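PDB 3EW1: rhizavidin from Rhizobium etli, which binds biotin with high affinity as a dimeric member of the avidin family. Local coordinates for residues I29-F34 with G59-T64; V42-A45 with Q51-P54; Y88-G93 with E97-W102; N103-G108 with P112-G117. One frame throughout, in Å; residues are numbered along the deposited sequence. Where two conformers were deposited one is given.

Overall arrangement
Rhizavidin is a closed eight-stranded antiparallel barrel with strands in chain order. Three contacts lie on its strands, and interaction 2 lies in the loop between 36-42 and 54-62. Interaction 2 is nested within the chain span closed by interaction 1. Their centres are about 23 Å apart, on opposite sides of the chain's centre. Interactions 3 and 4 follow as successive hairpins sharing strand 95-108, with centres about 22 Å apart, and they touch where W102 N meets G117 O at 2.9 Å. Interaction 1 joins interaction 3 through T64 O and A89 N, 2.8 Å apart. The barrel contacts also touch the dimer partner, while the loop contact lies at the biotin site with N43.

Interaction 1: residues I29-F34 with G59-T64; sequences IQVDSF and GRVNGT
V31 and V61 are the closest backbone positions of 29-34 and 59-64, with CA atoms 7.8 Å apart, because strand 36-42 lies between their strands in the sheet. The two valines still meet over that gap. V31 CG1 lies 4.2 Å from V61 CG2, and V61 also touches V37 of the intervening strand.

The polar half of the contact belongs to R60. Its CB points away from 29-34, but the chain bends at chi2 (-76°) and chi3 (-53°) and swings the guanidinium back. F34 O then sits at the edge of that group. R60 NH1 donates to F34 O at 3.1 Å, and R60 NH2 adds a weak bond to F34 O at 3.2 Å. The approach is not straight: NH1 stands 43° out of the carbonyl plane. NH1 also donates to N36 OD1, the strongest partner of this side chain. R60 packs on G71 of the second subunit as well.

The turn that presents F34 O is held by D32. D32 OD1 accepts from F34 N at 2.9 Å, an Asx turn, and from N36 N as well. D32 OD1 stays 5.4 Å from R60 NH1, so the two opposite charges do not pair directly, though each would probably favour the other. The guanidinium thus ties the turn after strand 26-31 to strand 54-62, mainly through neutral oxygens.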
loop_
_atom_site.group_PDB
_atom_site.type_symbol
_atom_site.label_atom_id
_atom_site.label_comp_id
_atom_site.label_asym_id
_atom_site.label_seq_id
_atom_site.Cartn_x
_atom_site.Cartn_y
_atom_site.Cartn_z
ATOM N N ILE B 29 9.859 9.546 1.058
ATOM C CA ILE B 29 9.181 8.701 2.057
ATOM C C ILE B 29 9.693 8.918 3.470
ATOM O O ILE B 29 10.800 9.407 3.688
ATOM C CB ILE B 29 9.184 7.173 1.718
ATOM C CG1 ILE B 29 10.591 6.559 1.822
ATOM C CG2 ILE B 29 8.511 6.930 0.364
ATOM C CD1 ILE B 29 10.619 5.075 1.472
ATOM N N GLN B 30 8.828 8.596 4.423
ATOM C CA GLN B 30 9.155 8.600 5.826
ATOM C C GLN B 30 8.745 7.250 6.324
ATOM O O GLN B 30 7.598 6.829 6.144
ATOM C CB GLN B 30 8.380 9.673 6.615
ATOM C CG GLN B 30 8.697 11.082 6.175
ATOM C CD GLN B 30 7.826 11.526 4.998
ATOM O OE1 GLN B 30 6.637 11.186 4.929
ATOM N NE2 GLN B 30 8.389 12.314 4.099
ATOM N N VAL B 31 9.653 6.551 6.959
ATOM C CA VAL B 31 9.387 5.253 7.542
ATOM C C VAL B 31 9.544 5.395 9.046
ATOM O O VAL B 31 10.603 5.809 9.511
ATOM C CB VAL B 31 10.392 4.186 7.022
ATOM C CG1 VAL B 31 10.066 2.830 7.631
ATOM C CG2 VAL B 31 10.408 4.135 5.495
ATOM N N ASP B 32 8.473 5.157 9.810
ATOM C CA ASP B 32 8.580 5.297 11.243
ATOM C C ASP B 32 9.014 4.005 11.948
ATOM O O ASP B 32 9.151 2.964 11.321
ATOM C CB ASP B 32 7.318 5.945 11.859
ATOM C CG ASP B 32 6.127 5.003 11.963
ATOM O OD1 ASP B 32 6.264 3.765 11.806
ATOM O OD2 ASP B 32 5.002 5.536 12.240
ATOM N N SER B 33 9.228 4.103 13.252
ATOM C CA SER B 33 9.741 2.968 14.025
ATOM C C SER B 33 8.745 1.799 14.176
ATOM O O SER B 33 9.149 0.702 14.602
ATOM C CB SER B 33 10.216 3.454 15.391
ATOM O OG SER B 33 9.099 3.939 16.119
ATOM N N PHE B 34 7.470 2.032 13.807
ATOM C CA PHE B 34 6.397 1.055 13.896
ATOM C C PHE B 34 6.110 0.391 12.560
ATOM O O PHE B 34 5.202 -0.431 12.445
ATOM C CB PHE B 34 5.118 1.761 14.417
ATOM C CG PHE B 34 5.273 2.316 15.792
ATOM C CD1 PHE B 34 5.397 3.683 15.994
ATOM C CD2 PHE B 34 5.368 1.461 16.883
ATOM C CE1 PHE B 34 5.594 4.212 17.290
ATOM C CE2 PHE B 34 5.558 1.980 18.178
ATOM C CZ PHE B 34 5.668 3.352 18.365
ATOM N N GLY B 59 2.177 3.188 3.077
ATOM C CA GLY B 59 2.765 1.856 2.900
ATOM C C GLY B 59 3.141 1.229 4.232
ATOM O O GLY B 59 2.930 1.843 5.311
ATOM N N ARG B 60 3.755 0.040 4.161
ATOM C CA ARG B 60 4.221 -0.691 5.344
ATOM C C ARG B 60 5.540 -1.342 5.017
ATOM O O ARG B 60 5.762 -1.715 3.882
ATOM C CB ARG B 60 3.237 -1.795 5.768
ATOM C CG ARG B 60 1.840 -1.282 6.299
ATOM C CD ARG B 60 1.880 -0.716 7.735
ATOM N NE ARG B 60 2.482 -1.676 8.671
ATOM C CZ ARG B 60 2.971 -1.422 9.890
ATOM N NH1 ARG B 60 2.916 -0.206 10.428
ATOM N NH2 ARG B 60 3.549 -2.421 10.569
ATOM N N VAL B 61 6.387 -1.483 6.029
ATOM C CA VAL B 61 7.669 -2.175 5.871
ATOM C C VAL B 61 7.717 -3.345 6.835
ATOM O O VAL B 61 7.129 -3.289 7.927
ATOM C CB VAL B 61 8.825 -1.224 6.151
ATOM C CG1 VAL B 61 10.093 -1.991 6.484
ATOM C CG2 VAL B 61 9.025 -0.298 4.950
ATOM N N ASN B 62 8.364 -4.414 6.409
ATOM C CA ASN B 62 8.694 -5.526 7.296
ATOM C C ASN B 62 10.085 -5.964 6.901
ATOM O O ASN B 62 10.249 -6.558 5.857
ATOM C CB ASN B 62 7.693 -6.675 7.131
ATOM C CG ASN B 62 8.027 -7.905 8.001
ATOM O OD1 ASN B 62 8.887 -7.862 8.887
ATOM N ND2 ASN B 62 7.336 -8.971 7.776
ATOM N N GLY B 63 11.055 -5.647 7.733
ATOM C CA GLY B 63 12.443 -6.042 7.392
ATOM C C GLY B 63 12.917 -5.236 6.188
ATOM O O GLY B 63 12.810 -4.017 6.193
ATOM N N THR B 64 13.387 -5.910 5.135
ATOM C CA THR B 64 13.750 -5.213 3.907
ATOM C C THR B 64 12.601 -5.118 2.920
ATOM O O THR B 64 12.756 -4.579 1.825
ATOM C CB THR B 64 14.910 -5.919 3.168
ATOM O OG1 THR B 64 14.554 -7.279 2.895
ATOM C CG2 THR B 64 16.170 -5.903 4.011
#

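Interaction 2: residues V42-A45 with Q51-P54; sequences VNRA and QNSP
N43 and N52 make the direct hydrogen bond between 42-45 and 51-54. N52 N donates to N43 O at 3.0 Å, nearly along the C=O axis. Q51 CA brings a CA-H...O contact to N43 O at 3.1 Å. Within 42-45, N43 OD1 accepts from A45 N, an Asx turn just after strand 36-42.

Both segments belong to the loop between strands 36-42 and 54-62. In avidins this loop borders the biotin pocket, and N43 is a biotin-binding residue here. The C50-C79 disulfide ties the loop to the start of strand 78-92.

Among the amides, Q51 CG passes 3.7 Å from N43 ND2, with the two amide planes 54° apart. T48 serves both side chains: its OG1 accepts from N43 ND2 and its O from Q51 NE2. An alanine in place of Q51 would lose the amide, and would probably leave T48 O without that donor and water 3 without the OE1 it bridges to.

Water also bridges the segments. Water 3 lies 2.7 Å from Q51 OE1 and also reaches R44 O. Water 1 accepts from N43 N at 2.9 Å and donates to S53 O on the other segment.

The apolar contacts come from V42. With CG1 anti to the backbone N (chi1 -176°), V42 CG1 rests 3.7 Å from N52 CA, while V42 CG2 faces P54 CB at 4.3 Å.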
loop_
_atom_site.group_PDB
_atom_site.type_symbol
_atom_site.label_atom_id
_atom_site.label_comp_id
_atom_site.label_asym_id
_atom_site.label_seq_id
_atom_site.Cartn_x
_atom_site.Cartn_y
_atom_site.Cartn_z
ATOM N N VAL B 42 5.783 11.739 -7.129
ATOM C CA VAL B 42 5.663 12.627 -8.298
ATOM C C VAL B 42 5.928 11.788 -9.541
ATOM O O VAL B 42 7.039 11.267 -9.752
ATOM C CB VAL B 42 6.595 13.893 -8.284
ATOM C CG1 VAL B 42 6.287 14.765 -9.500
ATOM C CG2 VAL B 42 6.375 14.716 -7.023
ATOM N N ASN B 43 4.893 11.621 -10.345
ATOM C CA ASN B 43 4.939 10.842 -11.547
ATOM C C ASN B 43 5.519 11.674 -12.688
ATOM O O ASN B 43 5.139 12.830 -12.873
ATOM C CB ASN B 43 3.525 10.368 -11.881
ATOM C CG ASN B 43 3.435 9.714 -13.212
ATOM O OD1 ASN B 43 4.272 8.857 -13.568
ATOM N ND2 ASN B 43 2.404 10.074 -13.980
ATOM N N ARG B 44 6.455 11.070 -13.421
ATOM C CA ARG B 44 7.046 11.662 -14.611
ATOM C C ARG B 44 7.127 10.648 -15.757
ATOM O O ARG B 44 7.882 10.859 -16.708
ATOM C CB ARG B 44 8.433 12.223 -14.290
ATOM C CG ARG B 44 8.403 13.343 -13.299
ATOM C CD ARG B 44 9.747 13.984 -13.154
ATOM N NE ARG B 44 9.687 14.991 -12.110
ATOM C CZ ARG B 44 9.836 14.725 -10.815
ATOM N NH1 ARG B 44 10.064 13.480 -10.433
ATOM N NH2 ARG B 44 9.763 15.703 -9.914
ATOM N N ALA B 45 6.350 9.566 -15.684
ATOM C CA ALA B 45 6.358 8.528 -16.720
ATOM C C ALA B 45 5.827 9.074 -18.017
ATOM O O ALA B 45 4.722 9.592 -18.075
ATOM C CB ALA B 45 5.565 7.317 -16.302
ATOM N N GLN B 51 1.110 13.977 -14.102
ATOM C CA GLN B 51 2.554 14.224 -13.945
ATOM C C GLN B 51 2.835 15.512 -13.178
ATOM O O GLN B 51 2.022 16.428 -13.162
ATOM C CB GLN B 51 3.306 14.271 -15.297
ATOM C CG GLN B 51 3.212 13.007 -16.128
ATOM C CD GLN B 51 4.133 13.037 -17.347
ATOM O OE1 GLN B 51 5.296 13.432 -17.246
ATOM N NE2 GLN B 51 3.609 12.637 -18.498
ATOM N N ASN B 52 4.023 15.595 -12.567
ATOM C CA ASN B 52 4.563 16.841 -12.019
ATOM C C ASN B 52 3.792 17.483 -10.868
ATOM O O ASN B 52 3.878 18.694 -10.671
ATOM C CB ASN B 52 4.730 17.909 -13.119
ATOM C CG ASN B 52 5.378 17.385 -14.368
ATOM O OD1 ASN B 52 6.472 16.822 -14.319
ATOM N ND2 ASN B 52 4.707 17.574 -15.518
ATOM N N SER B 53 3.001 16.706 -10.133
ATOM C CA SER B 53 2.377 17.204 -8.897
ATOM C C SER B 53 2.408 16.079 -7.865
ATOM O O SER B 53 2.430 14.902 -8.246
ATOM C CB SER B 53 0.935 17.741 -9.121
ATOM O OG SER B 53 0.029 16.718 -9.459
ATOM N N PRO B 54 2.487 16.431 -6.564
ATOM C CA PRO B 54 2.702 15.342 -5.591
ATOM C C PRO B 54 1.413 14.668 -5.215
ATOM O O PRO B 54 0.409 15.370 -4.984
ATOM C CB PRO B 54 3.303 16.061 -4.358
ATOM C CG PRO B 54 2.757 17.515 -4.470
ATOM C CD PRO B 54 2.435 17.765 -5.924
HETATM O O HOH W 1 2.693 13.536 -10.374
HETATM O O HOH W 2 8.450 17.480 -12.851
HETATM O O HOH W 3 7.376 12.762 -18.760
#

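Interaction 3: residues Y88-G93 with E97-W102; sequences YAQVNG and EIVTSW
Q90 NE2 donates to E97 OE1 at 2.7 Å, the shortest polar bond between 88-93 and 97-102. The two segments form an antiparallel beta hairpin of the avidin barrel, made from strands 78-92 and 95-108. The amide and the carboxylate are nearly coplanar, 14° apart, and OE1 is met on its anti side. Both side chains hold CG in the crowded position between the backbone N and the carbonyl carbon (chi1 58° and 62°). They then run out extended, side by side, which brings their ends level. The other oxygen, E97 OE2, accepts from Q122 NE2 on strand 111-124, so one carboxylate links three neighbouring strands. An alanine in place of E97 would probably leave both the Q90 and Q122 amides without their acceptor and set their ends free to turn.

The backbone beneath is regular. Q90 with E97 and Y88 with V99 are hydrogen-bonded pairs; Q90 N reaches E97 O at 2.9 Å, and V99 N reaches Y88 O at the same distance. A89 and I98 form the non-hydrogen-bonded pair between them, with side chains on the other face of the sheet.

V99 CB lies over one face of the Y88 ring, 4.2 Å from its centroid, a CH-pi contact. Q90 OE1 meets the edge of the same ring in its plane. Y88 also packs on P112 of the second subunit. The V99 methyls touch both neighbours on this face: V99 CG2 lies 3.7 Å from Q90 NE2, and V99 CG1 lies 3.8 Å from Y88 OH.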
loop_
_atom_site.group_PDB
_atom_site.type_symbol
_atom_site.label_atom_id
_atom_site.label_comp_id
_atom_site.label_asym_id
_atom_site.label_seq_id
_atom_site.Cartn_x
_atom_site.Cartn_y
_atom_site.Cartn_z
ATOM N N TYR B 88 11.286 -4.989 -2.369
ATOM C CA TYR B 88 12.274 -5.056 -1.295
ATOM C C TYR B 88 13.442 -4.121 -1.564
ATOM O O TYR B 88 13.676 -3.742 -2.699
ATOM C CB TYR B 88 12.788 -6.494 -1.184
ATOM C CG TYR B 88 13.313 -7.054 -2.515
ATOM C CD1 TYR B 88 12.463 -7.703 -3.424
ATOM C CD2 TYR B 88 14.667 -6.894 -2.884
ATOM C CE1 TYR B 88 12.960 -8.187 -4.658
ATOM C CE2 TYR B 88 15.157 -7.366 -4.092
ATOM C CZ TYR B 88 14.318 -8.018 -4.962
ATOM O OH TYR B 88 14.831 -8.493 -6.138
ATOM N N ALA B 89 14.118 -3.723 -0.496
ATOM C CA ALA B 89 15.351 -2.919 -0.558
ATOM C C ALA B 89 16.558 -3.838 -0.677
ATOM O O ALA B 89 16.604 -4.872 -0.011
ATOM C CB ALA B 89 15.490 -2.062 0.687
ATOM N N GLN B 90 17.523 -3.467 -1.529
ATOM C CA GLN B 90 18.818 -4.162 -1.542
ATOM C C GLN B 90 19.891 -3.162 -1.940
ATOM O O GLN B 90 19.590 -2.043 -2.361
ATOM C CB GLN B 90 18.793 -5.298 -2.540
ATOM C CG GLN B 90 18.474 -4.862 -3.958
ATOM C CD GLN B 90 18.607 -6.008 -4.954
ATOM O OE1 GLN B 90 18.661 -7.203 -4.579
ATOM N NE2 GLN B 90 18.666 -5.653 -6.230
ATOM N N VAL B 91 21.149 -3.565 -1.792
ATOM C CA VAL B 91 22.257 -2.682 -2.067
ATOM C C VAL B 91 22.934 -3.147 -3.352
ATOM O O VAL B 91 23.086 -4.353 -3.564
ATOM C CB VAL B 91 23.240 -2.702 -0.874
ATOM C CG1 VAL B 91 24.505 -1.905 -1.183
ATOM C CG2 VAL B 91 22.599 -2.107 0.346
ATOM N N ASN B 92 23.295 -2.192 -4.203
ATOM C CA ASN B 92 24.188 -2.454 -5.335
ATOM C C ASN B 92 25.002 -1.218 -5.686
ATOM O O ASN B 92 24.529 -0.084 -5.531
ATOM C CB ASN B 92 23.417 -2.962 -6.560
ATOM C CG ASN B 92 22.697 -1.853 -7.317
ATOM O OD1 ASN B 92 22.778 -1.783 -8.546
ATOM N ND2 ASN B 92 21.984 -0.984 -6.589
ATOM N N GLY B 93 26.229 -1.435 -6.151
ATOM C CA GLY B 93 27.108 -0.333 -6.557
ATOM C C GLY B 93 27.173 0.772 -5.505
ATOM O O GLY B 93 27.173 1.961 -5.845
ATOM N N GLU B 97 18.654 0.458 -3.370
ATOM C CA GLU B 97 17.593 0.527 -4.396
ATOM C C GLU B 97 16.396 -0.260 -3.888
ATOM O O GLU B 97 16.539 -1.159 -3.040
ATOM C CB GLU B 97 18.055 0.010 -5.778
ATOM C CG GLU B 97 18.480 -1.460 -5.806
ATOM C CD GLU B 97 18.961 -1.970 -7.191
ATOM O OE1 GLU B 97 19.256 -3.196 -7.277
ATOM O OE2 GLU B 97 19.055 -1.174 -8.174
ATOM N N ILE B 98 15.206 0.105 -4.362
ATOM C CA ILE B 98 14.033 -0.691 -4.029
ATOM C C ILE B 98 13.518 -1.305 -5.306
ATOM O O ILE B 98 13.207 -0.587 -6.246
ATOM C CB ILE B 98 12.940 0.189 -3.384
ATOM C CG1 ILE B 98 13.501 0.913 -2.148
ATOM C CG2 ILE B 98 11.704 -0.641 -2.982
ATOM C CD1 ILE B 98 12.569 1.994 -1.515
ATOM N N VAL B 99 13.467 -2.627 -5.350
ATOM C CA VAL B 99 13.028 -3.370 -6.520
ATOM C C VAL B 99 11.578 -3.761 -6.289
ATOM O O VAL B 99 11.243 -4.396 -5.269
ATOM C CB VAL B 99 13.882 -4.653 -6.739
ATOM C CG1 VAL B 99 13.335 -5.468 -7.920
ATOM C CG2 VAL B 99 15.357 -4.301 -6.998
ATOM N N THR B 100 10.713 -3.360 -7.223
ATOM C CA THR B 100 9.261 -3.535 -7.040
ATOM C C THR B 100 8.526 -4.086 -8.266
ATOM O O THR B 100 8.984 -3.918 -9.403
ATOM C CB THR B 100 8.547 -2.187 -6.701
ATOM O OG1 THR B 100 8.499 -1.344 -7.847
ATOM C CG2 THR B 100 9.141 -1.454 -5.518
ATOM N N SER B 101 7.378 -4.729 -8.018
ATOM C CA SER B 101 6.307 -4.982 -9.034
ATOM C C SER B 101 5.179 -4.114 -8.656
ATOM O O SER B 101 4.969 -3.893 -7.465
ATOM C CB SER B 101 5.825 -6.426 -8.953
ATOM O OG SER B 101 6.910 -7.282 -9.358
ATOM N N TRP B 102 4.443 -3.639 -9.667
ATOM C CA TRP B 102 3.255 -2.803 -9.416
ATOM C C TRP B 102 2.083 -3.285 -10.220
ATOM O O TRP B 102 2.213 -3.932 -11.276
ATOM C CB TRP B 102 3.531 -1.317 -9.666
ATOM C CG TRP B 102 4.106 -0.922 -11.027
ATOM C CD1 TRP B 102 5.419 -0.616 -11.329
ATOM C CD2 TRP B 102 3.364 -0.739 -12.254
ATOM N NE1 TRP B 102 5.530 -0.288 -12.663
ATOM C CE2 TRP B 102 4.292 -0.353 -13.253
ATOM C CE3 TRP B 102 2.024 -0.899 -12.609
ATOM C CZ2 TRP B 102 3.916 -0.117 -14.579
ATOM C CZ3 TRP B 102 1.644 -0.656 -13.939
ATOM C CH2 TRP B 102 2.584 -0.271 -14.902
#

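Interaction 4: residues N103-G108 with P112-G117; sequences NLAYEG and PAIEQG
Y106 pairs with A113 across the hairpin, Y106 N donating to A113 O at 2.9 Å and Y106 O accepting from A113 N at 2.8 Å. From CB, chi1 (69°) places CG between the backbone N and the carbonyl carbon, which leans the ring toward the partner strand. Y106 CD1 passes 3.4 Å from A113 O. Y106 CE1 comes 3.9 Å from E115 N, which lies at the ring edge near its plane, and it also touches E115 CB. Y106 CZ reaches A113 CB at 4.0 Å, and so does the hydroxyl. Y106 OH ends 3.0 Å from water 4, which donates to I114 O and so links the tip of the side chain to the backbone. Y106 and L104 also touch S81, a biotin-binding residue on strand 78-92.

The other face carries N103, A105, E107, P112, I114 and Q116. A105 CB and I114 CD1 are 3.5 Å apart, tight for two carbons. N103 and Q116 lie side by side, and Q116 NE2 donates to a lone pair of N103 OD1 at 3.2 Å with a bent angle of 135°. On this face the second subunit packs close: N103 meets its own copy, Q116 does likewise, and A105 faces G87 of that subunit. The pairing of 103-108 with 112-117 is a twisted antiparallel beta hairpin of the avidin barrel, with one face beside the biotin-site residue S81 and the other at the dimer interface.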
loop_
_atom_site.group_PDB
_atom_site.type_symbol
_atom_site.label_atom_id
_atom_site.label_comp_id
_atom_site.label_asym_id
_atom_site.label_seq_id
_atom_site.Cartn_x
_atom_site.Cartn_y
_atom_site.Cartn_z
ATOM N N ASN B 103 0.910 -2.970 -9.657
ATOM C CA ASN B 103 -0.373 -3.076 -10.323
ATOM C C ASN B 103 -0.996 -1.690 -10.392
ATOM O O ASN B 103 -0.875 -0.917 -9.464
ATOM C CB ASN B 103 -1.293 -4.036 -9.564
ATOM C CG ASN B 103 -0.870 -5.494 -9.738
ATOM O OD1 ASN B 103 -0.623 -5.949 -10.878
ATOM N ND2 ASN B 103 -0.856 -6.253 -8.645
ATOM N N LEU B 104 -1.653 -1.408 -11.512
ATOM C CA LEU B 104 -2.380 -0.159 -11.709
ATOM C C LEU B 104 -3.815 -0.554 -12.038
ATOM O O LEU B 104 -4.059 -1.246 -13.037
ATOM C CB LEU B 104 -1.762 0.634 -12.885
ATOM C CG LEU B 104 -2.493 1.819 -13.531
ATOM C CD1 LEU B 104 -2.747 2.905 -12.502
ATOM C CD2 LEU B 104 -1.693 2.371 -14.725
ATOM N N ALA B 105 -4.740 -0.126 -11.184
ATOM C CA ALA B 105 -6.171 -0.331 -11.421
ATOM C C ALA B 105 -6.757 0.951 -12.005
ATOM O O ALA B 105 -6.574 2.035 -11.463
ATOM C CB ALA B 105 -6.909 -0.729 -10.119
ATOM N N TYR B 106 -7.485 0.803 -13.096
ATOM C CA TYR B 106 -7.966 1.974 -13.826
ATOM C C TYR B 106 -9.238 1.655 -14.610
ATOM O O TYR B 106 -9.654 0.497 -14.695
ATOM C CB TYR B 106 -6.839 2.520 -14.753
ATOM C CG TYR B 106 -6.539 1.601 -15.891
ATOM C CD1 TYR B 106 -5.789 0.439 -15.688
ATOM C CD2 TYR B 106 -7.039 1.866 -17.179
ATOM C CE1 TYR B 106 -5.532 -0.447 -16.712
ATOM C CE2 TYR B 106 -6.778 0.986 -18.227
ATOM C CZ TYR B 106 -6.027 -0.166 -17.985
ATOM O OH TYR B 106 -5.759 -1.063 -18.997
ATOM N N GLU B 107 -9.841 2.694 -15.163
ATOM C CA GLU B 107 -11.027 2.528 -15.985
ATOM C C GLU B 107 -10.564 2.414 -17.434
ATOM O O GLU B 107 -10.106 3.384 -18.017
ATOM C CB GLU B 107 -11.957 3.721 -15.761
ATOM C CG GLU B 107 -13.397 3.511 -16.196
ATOM C CD GLU B 107 -14.121 2.425 -15.414
ATOM O OE1 GLU B 107 -14.150 2.438 -14.149
ATOM O OE2 GLU B 107 -14.698 1.558 -16.090
ATOM N N GLY B 108 -10.640 1.213 -17.998
ATOM C CA GLY B 108 -10.301 0.999 -19.405
ATOM C C GLY B 108 -11.539 1.087 -20.290
ATOM O O GLY B 108 -12.642 1.363 -19.800
ATOM N N PRO B 112 -13.430 -1.494 -15.437
ATOM C CA PRO B 112 -12.186 -1.501 -14.649
ATOM C C PRO B 112 -11.226 -2.572 -15.109
ATOM O O PRO B 112 -11.658 -3.652 -15.526
ATOM C CB PRO B 112 -12.656 -1.817 -13.226
ATOM C CG PRO B 112 -14.104 -1.540 -13.193
ATOM C CD PRO B 112 -14.628 -1.704 -14.596
ATOM N N ALA B 113 -9.926 -2.276 -15.030
ATOM C CA ALA B 113 -8.893 -3.230 -15.446
ATOM C C ALA B 113 -7.639 -3.023 -14.625
ATOM O O ALA B 113 -7.480 -1.993 -13.986
ATOM C CB ALA B 113 -8.561 -3.063 -16.916
ATOM N N ILE B 114 -6.763 -4.016 -14.655
ATOM C CA ILE B 114 -5.489 -3.934 -13.945
ATOM C C ILE B 114 -4.335 -4.046 -14.963
ATOM O O ILE B 114 -4.312 -4.966 -15.776
ATOM C CB ILE B 114 -5.360 -5.065 -12.882
ATOM C CG1 ILE B 114 -6.604 -5.201 -11.987
ATOM C CG2 ILE B 114 -4.036 -4.938 -12.095
ATOM C CD1 ILE B 114 -7.120 -3.991 -11.312
ATOM N N GLU B 115 -3.387 -3.114 -14.925
ATOM C CA GLU B 115 -2.153 -3.195 -15.713
ATOM C C GLU B 115 -0.987 -3.568 -14.746
ATOM O O GLU B 115 -1.029 -3.232 -13.583
ATOM C CB GLU B 115 -1.906 -1.848 -16.389
ATOM C CG GLU B 115 -0.561 -1.648 -17.030
ATOM C CD GLU B 115 -0.540 -2.003 -18.506
ATOM O OE1 GLU B 115 -1.150 -3.027 -18.897
ATOM O OE2 GLU B 115 0.102 -1.251 -19.275
ATOM N N GLN B 116 0.032 -4.272 -15.227
ATOM C CA GLN B 116 1.148 -4.698 -14.371
ATOM C C GLN B 116 2.462 -4.229 -14.912
ATOM O O GLN B 116 2.612 -4.062 -16.120
ATOM C CB GLN B 116 1.209 -6.214 -14.296
ATOM C CG GLN B 116 -0.106 -6.868 -13.904
ATOM C CD GLN B 116 0.075 -8.327 -13.579
ATOM O OE1 GLN B 116 0.735 -9.054 -14.321
ATOM N NE2 GLN B 116 -0.485 -8.763 -12.458
ATOM N N GLY B 117 3.423 -4.042 -14.011
ATOM C CA GLY B 117 4.766 -3.608 -14.408
ATOM C C GLY B 117 5.800 -3.752 -13.311
ATOM O O GLY B 117 5.541 -4.326 -12.267
HETATM O O HOH W 4 -4.599 -3.791 -18.548
#